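Local coordinates for thyroid hormone-inducible hepatic protein (Mus musculus, PDB 3ONT) that helps regulate lipogenesis, notably in the lactating mammary gland, forms homodimers, pairs with MID1IP1 as a heterodimer, and may act as a transcriptional coactivator, at residues A[59-62]-A[63-66]; A[139-142]-A[143-147]. All blocks are in the same frame, centred on the assembly; numbering follows the deposited sequence.

Interaction 1 (A[59-62]-A[63-66]); sequences YTYF and TMLK
Tyr59 and Thr63 open two turns of alpha helix in the helical bundle of the Spot 14 fold. Tyr59 O is gripped twice, by Thr63 N at 2.9 Å and by Thr63 OG1 at 3.0 Å. The two donors reach it from opposite faces of the carbonyl plane. Thr63 OG1 lies anti to its own carbonyl carbon (chi1 -68°), which turns the hydroxyl back along the helix. It also sits over one face of the Tyr59 ring, nearer the CE2-CZ side than the middle. Thr60 O receives Met64 N in the next helical bond, while the Thr60 hydroxyl is bonded to Asp57. The Tyr61 ring meets selenomethionine Met64, with CE1 to CE at 3.4 Å, and Leu65 CD1. Its hydroxyl is bonded to Glu112, and the side chain packs on Lys136 of the second subunit. The Phe62 ring lies beneath the Lys66 chain and packs on Met29 of helix 15-32. An alanine at Phe62 would take away the ring under the Lys66 chain and is likely to leave a gap beside Met29. The Lys66 chain bends at chi3 (74°), and NZ ends 3.5 Å from Phe62 CE2. Lys66 CD stands 3.7 Å from the Phe62 ring centroid, a CH-pi contact over the face.

Interaction 2 (A[139-142]-A[143-147]); sequences EVTR and KYQEM
Arg142 and Glu146 cross obliquely, one turn apart, near the C-terminal end of the long helix 115-147. Arg142 sends CG anti to the backbone N (chi1 -165°) and then bends at chi2. Glu146 takes the other course: CG lies anti to its carbonyl carbon, and the chain runs extended beyond it. Glu146 OE2 therefore comes alongside the arginine stem, 3.7 Å from Arg142 CG. The same oxygen is 4.0 Å from Arg142 NE but far off the plane of the guanidinium. The carboxylate and guanidinium planes are turned 56° apart. Gln145 is also extended and leans back over the preceding turn. Its CG lies 3.5 Å from Thr141 O, and its NE2 lies 4.0 Å from Thr141 CG2, the two side chains running side by side. The Arg142 chain crosses that of Gln145 at about a right angle. Beneath them the backbone is regular, with Gln145 N bonded to Thr141 O and Glu146 N to Arg142 O. Tyr144 lies on another side of the helix, and its hydroxyl bonds to Ile35 N of the second subunit. Arg142 and Glu146 thus probably attract through charge alone, without a salt bridge.

In the fold
Interaction 1 comes first along the chain, on helix 58-73. Interaction 2 follows near the end of helix 115-147. Their centres are 49 Å apart and their nearest atoms about 36 Å apart, on opposite sides of the chain's centre. Each is a local contact within one helix, yet both meet the second subunit. Residues 59-66 lie against helix 15-32 of their own chain and touch Leu133 and Ala137 of the partner. Residues 139-147 meet Met29, Val32 and Met34 of the partner. The long helix thus carries interaction 2 far from its own chain's bundle and into contact with the other subunit, consistent with the known homodimer.

Interaction 1 (A[59-62]-A[63-66])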
loop_
_atom_site.group_PDB
_atom_site.type_symbol
_atom_site.label_atom_id
_atom_site.label_comp_id
_atom_site.label_asym_id
_atom_site.label_seq_id
_atom_site.Cartn_x
_atom_site.Cartn_y
_atom_site.Cartn_z
ATOM N N TYR A 59 7.474 -24.657 6.248
ATOM C CA TYR A 59 6.867 -24.797 4.938
ATOM C C TYR A 59 5.623 -23.919 4.779
ATOM O O TYR A 59 5.387 -23.358 3.692
ATOM C CB TYR A 59 6.577 -26.259 4.598
ATOM C CG TYR A 59 5.838 -26.418 3.290
ATOM C CD1 TYR A 59 6.523 -26.437 2.076
ATOM C CD2 TYR A 59 4.444 -26.513 3.266
ATOM C CE1 TYR A 59 5.843 -26.564 0.881
ATOM C CE2 TYR A 59 3.755 -26.631 2.081
ATOM C CZ TYR A 59 4.455 -26.661 0.895
ATOM O OH TYR A 59 3.757 -26.785 -0.285
ATOM N N THR A 60 4.833 -23.789 5.842
ATOM C CA THR A 60 3.648 -22.943 5.830
ATOM C C THR A 60 4.064 -21.489 5.618
ATOM O O THR A 60 3.405 -20.725 4.906
ATOM C CB THR A 60 2.907 -23.022 7.170
ATOM O OG1 THR A 60 2.830 -24.390 7.588
ATOM C CG2 THR A 60 1.501 -22.439 7.069
ATOM N N TYR A 61 5.182 -21.123 6.234
ATOM C CA TYR A 61 5.677 -19.781 6.185
ATOM C C TYR A 61 6.207 -19.441 4.796
ATOM O O TYR A 61 5.864 -18.404 4.208
ATOM C CB TYR A 61 6.779 -19.630 7.214
ATOM C CG TYR A 61 7.137 -18.208 7.458
ATOM C CD1 TYR A 61 6.254 -17.357 8.112
ATOM C CD2 TYR A 61 8.354 -17.699 7.025
ATOM C CE1 TYR A 61 6.576 -16.038 8.334
ATOM C CE2 TYR A 61 8.685 -16.366 7.239
ATOM C CZ TYR A 61 7.793 -15.551 7.889
ATOM O OH TYR A 61 8.116 -14.244 8.104
ATOM N N PHE A 62 7.074 -20.300 4.292
ATOM C CA PHE A 62 7.520 -20.263 2.915
ATOM C C PHE A 62 6.310 -20.063 1.972
ATOM O O PHE A 62 6.297 -19.164 1.136
ATOM C CB PHE A 62 8.261 -21.581 2.679
ATOM C CG PHE A 62 8.600 -21.875 1.264
ATOM C CD1 PHE A 62 9.700 -21.296 0.663
ATOM C CD2 PHE A 62 7.863 -22.823 0.549
ATOM C CE1 PHE A 62 10.046 -21.626 -0.659
ATOM C CE2 PHE A 62 8.188 -23.156 -0.765
ATOM C CZ PHE A 62 9.281 -22.554 -1.370
ATOM N N THR A 63 5.275 -20.867 2.142
ATOM C CA THR A 63 4.078 -20.723 1.333
ATOM C C THR A 63 3.477 -19.319 1.416
ATOM O O THR A 63 3.097 -18.737 0.393
ATOM C CB THR A 63 3.072 -21.769 1.745
ATOM O OG1 THR A 63 3.604 -23.028 1.354
ATOM C CG2 THR A 63 1.753 -21.597 1.055
HETATM N N MSE A 64 3.404 -18.766 2.622
HETATM C CA MSE A 64 2.838 -17.442 2.815
HETATM C C MSE A 64 3.670 -16.400 2.069
HETATM O O MSE A 64 3.125 -15.546 1.366
HETATM C CB MSE A 64 2.748 -17.105 4.301
HETATM C CG MSE A 64 2.020 -15.801 4.572
HETATM SE SE MSE A 64 2.155 -15.134 6.425
HETATM C CE MSE A 64 4.067 -14.684 6.402
ATOM N N LEU A 65 4.989 -16.481 2.238
ATOM C CA LEU A 65 5.911 -15.593 1.565
ATOM C C LEU A 65 5.642 -15.600 0.062
ATOM O O LEU A 65 5.513 -14.537 -0.548
ATOM C CB LEU A 65 7.345 -16.010 1.859
ATOM C CG LEU A 65 7.864 -15.793 3.282
ATOM C CD1 LEU A 65 9.260 -16.358 3.402
ATOM C CD2 LEU A 65 7.860 -14.326 3.642
ATOM N N LYS A 66 5.514 -16.790 -0.527
ATOM C CA LYS A 66 5.225 -16.909 -1.953
ATOM C C LYS A 66 3.889 -16.300 -2.289
ATOM O O LYS A 66 3.705 -15.675 -3.341
ATOM C CB LYS A 66 5.245 -18.361 -2.397
ATOM C CG LYS A 66 6.651 -18.891 -2.647
ATOM C CD LYS A 66 6.724 -20.391 -2.409
ATOM C CE LYS A 66 6.077 -21.234 -3.512
ATOM N NZ LYS A 66 5.540 -22.471 -2.870
#

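Interaction 2 (A[139-142]-A[143-147])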
loop_
_atom_site.group_PDB
_atom_site.type_symbol
_atom_site.label_atom_id
_atom_site.label_comp_id
_atom_site.label_asym_id
_atom_site.label_seq_id
_atom_site.Cartn_x
_atom_site.Cartn_y
_atom_site.Cartn_z
ATOM N N GLU A 139 -13.854 15.634 -9.470
ATOM C CA GLU A 139 -14.978 16.492 -9.115
ATOM C C GLU A 139 -14.507 17.893 -8.729
ATOM O O GLU A 139 -15.189 18.876 -9.038
ATOM C CB GLU A 139 -15.838 15.862 -8.018
ATOM C CG GLU A 139 -16.801 14.793 -8.556
ATOM C CD GLU A 139 -17.381 13.872 -7.468
ATOM O OE1 GLU A 139 -17.144 14.125 -6.255
ATOM O OE2 GLU A 139 -18.074 12.889 -7.832
ATOM N N VAL A 140 -13.341 17.990 -8.089
ATOM C CA VAL A 140 -12.783 19.294 -7.783
ATOM C C VAL A 140 -12.428 20.046 -9.071
ATOM O O VAL A 140 -12.681 21.245 -9.173
ATOM C CB VAL A 140 -11.540 19.230 -6.894
ATOM C CG1 VAL A 140 -10.949 20.653 -6.742
ATOM C CG2 VAL A 140 -11.864 18.612 -5.540
ATOM N N THR A 141 -11.846 19.339 -10.038
ATOM C CA THR A 141 -11.456 19.930 -11.321
ATOM C C THR A 141 -12.688 20.439 -12.048
ATOM O O THR A 141 -12.706 21.562 -12.521
ATOM C CB THR A 141 -10.723 18.901 -12.211
ATOM O OG1 THR A 141 -9.579 18.410 -11.515
ATOM C CG2 THR A 141 -10.267 19.521 -13.499
ATOM N N ARG A 142 -13.714 19.597 -12.134
ATOM C CA ARG A 142 -14.984 19.972 -12.738
ATOM C C ARG A 142 -15.597 21.214 -12.046
ATOM O O ARG A 142 -16.068 22.140 -12.714
ATOM C CB ARG A 142 -15.962 18.784 -12.694
ATOM C CG ARG A 142 -17.177 18.933 -13.615
ATOM C CD ARG A 142 -16.709 18.974 -15.081
ATOM N NE ARG A 142 -17.543 19.760 -16.013
ATOM C CZ ARG A 142 -18.243 19.229 -17.028
ATOM N NH1 ARG A 142 -18.239 17.906 -17.232
ATOM N NH2 ARG A 142 -18.954 20.014 -17.840
ATOM N N LYS A 143 -15.564 21.232 -10.712
ATOM C CA LYS A 143 -16.161 22.302 -9.944
ATOM C C LYS A 143 -15.483 23.629 -10.270
ATOM O O LYS A 143 -16.157 24.625 -10.541
ATOM C CB LYS A 143 -16.138 21.983 -8.445
ATOM C CG LYS A 143 -16.737 23.074 -7.564
ATOM C CD LYS A 143 -18.101 22.738 -6.942
ATOM C CE LYS A 143 -19.294 23.306 -7.733
ATOM N NZ LYS A 143 -19.528 24.770 -7.581
ATOM N N TYR A 144 -14.157 23.639 -10.275
ATOM C CA TYR A 144 -13.407 24.846 -10.641
ATOM C C TYR A 144 -13.725 25.340 -12.051
ATOM O O TYR A 144 -13.877 26.540 -12.283
ATOM C CB TYR A 144 -11.912 24.600 -10.546
ATOM C CG TYR A 144 -11.094 25.849 -10.753
ATOM C CD1 TYR A 144 -10.659 26.220 -12.025
ATOM C CD2 TYR A 144 -10.746 26.669 -9.669
ATOM C CE1 TYR A 144 -9.897 27.352 -12.210
ATOM C CE2 TYR A 144 -9.986 27.802 -9.846
ATOM C CZ TYR A 144 -9.565 28.142 -11.118
ATOM O OH TYR A 144 -8.796 29.273 -11.302
ATOM N N GLN A 145 -13.794 24.413 -13.001
ATOM C CA GLN A 145 -14.150 24.767 -14.368
ATOM C C GLN A 145 -15.529 25.401 -14.391
ATOM O O GLN A 145 -15.722 26.427 -15.042
ATOM C CB GLN A 145 -14.066 23.550 -15.288
ATOM C CG GLN A 145 -12.633 23.150 -15.588
ATOM C CD GLN A 145 -12.488 21.766 -16.245
ATOM O OE1 GLN A 145 -13.393 20.928 -16.211
ATOM N NE2 GLN A 145 -11.331 21.536 -16.846
ATOM N N GLU A 146 -16.458 24.812 -13.638
ATOM C CA GLU A 146 -17.814 25.334 -13.529
ATOM C C GLU A 146 -17.795 26.740 -12.936
ATOM O O GLU A 146 -18.283 27.693 -13.562
ATOM C CB GLU A 146 -18.710 24.383 -12.726
ATOM C CG GLU A 146 -19.352 23.261 -13.564
ATOM C CD GLU A 146 -19.965 22.110 -12.730
ATOM O OE1 GLU A 146 -20.205 22.278 -11.508
ATOM O OE2 GLU A 146 -20.225 21.020 -13.303
HETATM N N MSE A 147 -17.179 26.869 -11.761
HETATM C CA MSE A 147 -17.058 28.148 -11.050
HETATM C C MSE A 147 -16.521 29.278 -11.891
HETATM O O MSE A 147 -16.946 30.413 -11.742
HETATM C CB MSE A 147 -16.125 28.010 -9.865
HETATM C CG MSE A 147 -16.720 27.299 -8.703
HETATM SE SE MSE A 147 -15.283 26.834 -7.497
HETATM C CE MSE A 147 -14.277 28.478 -7.580
#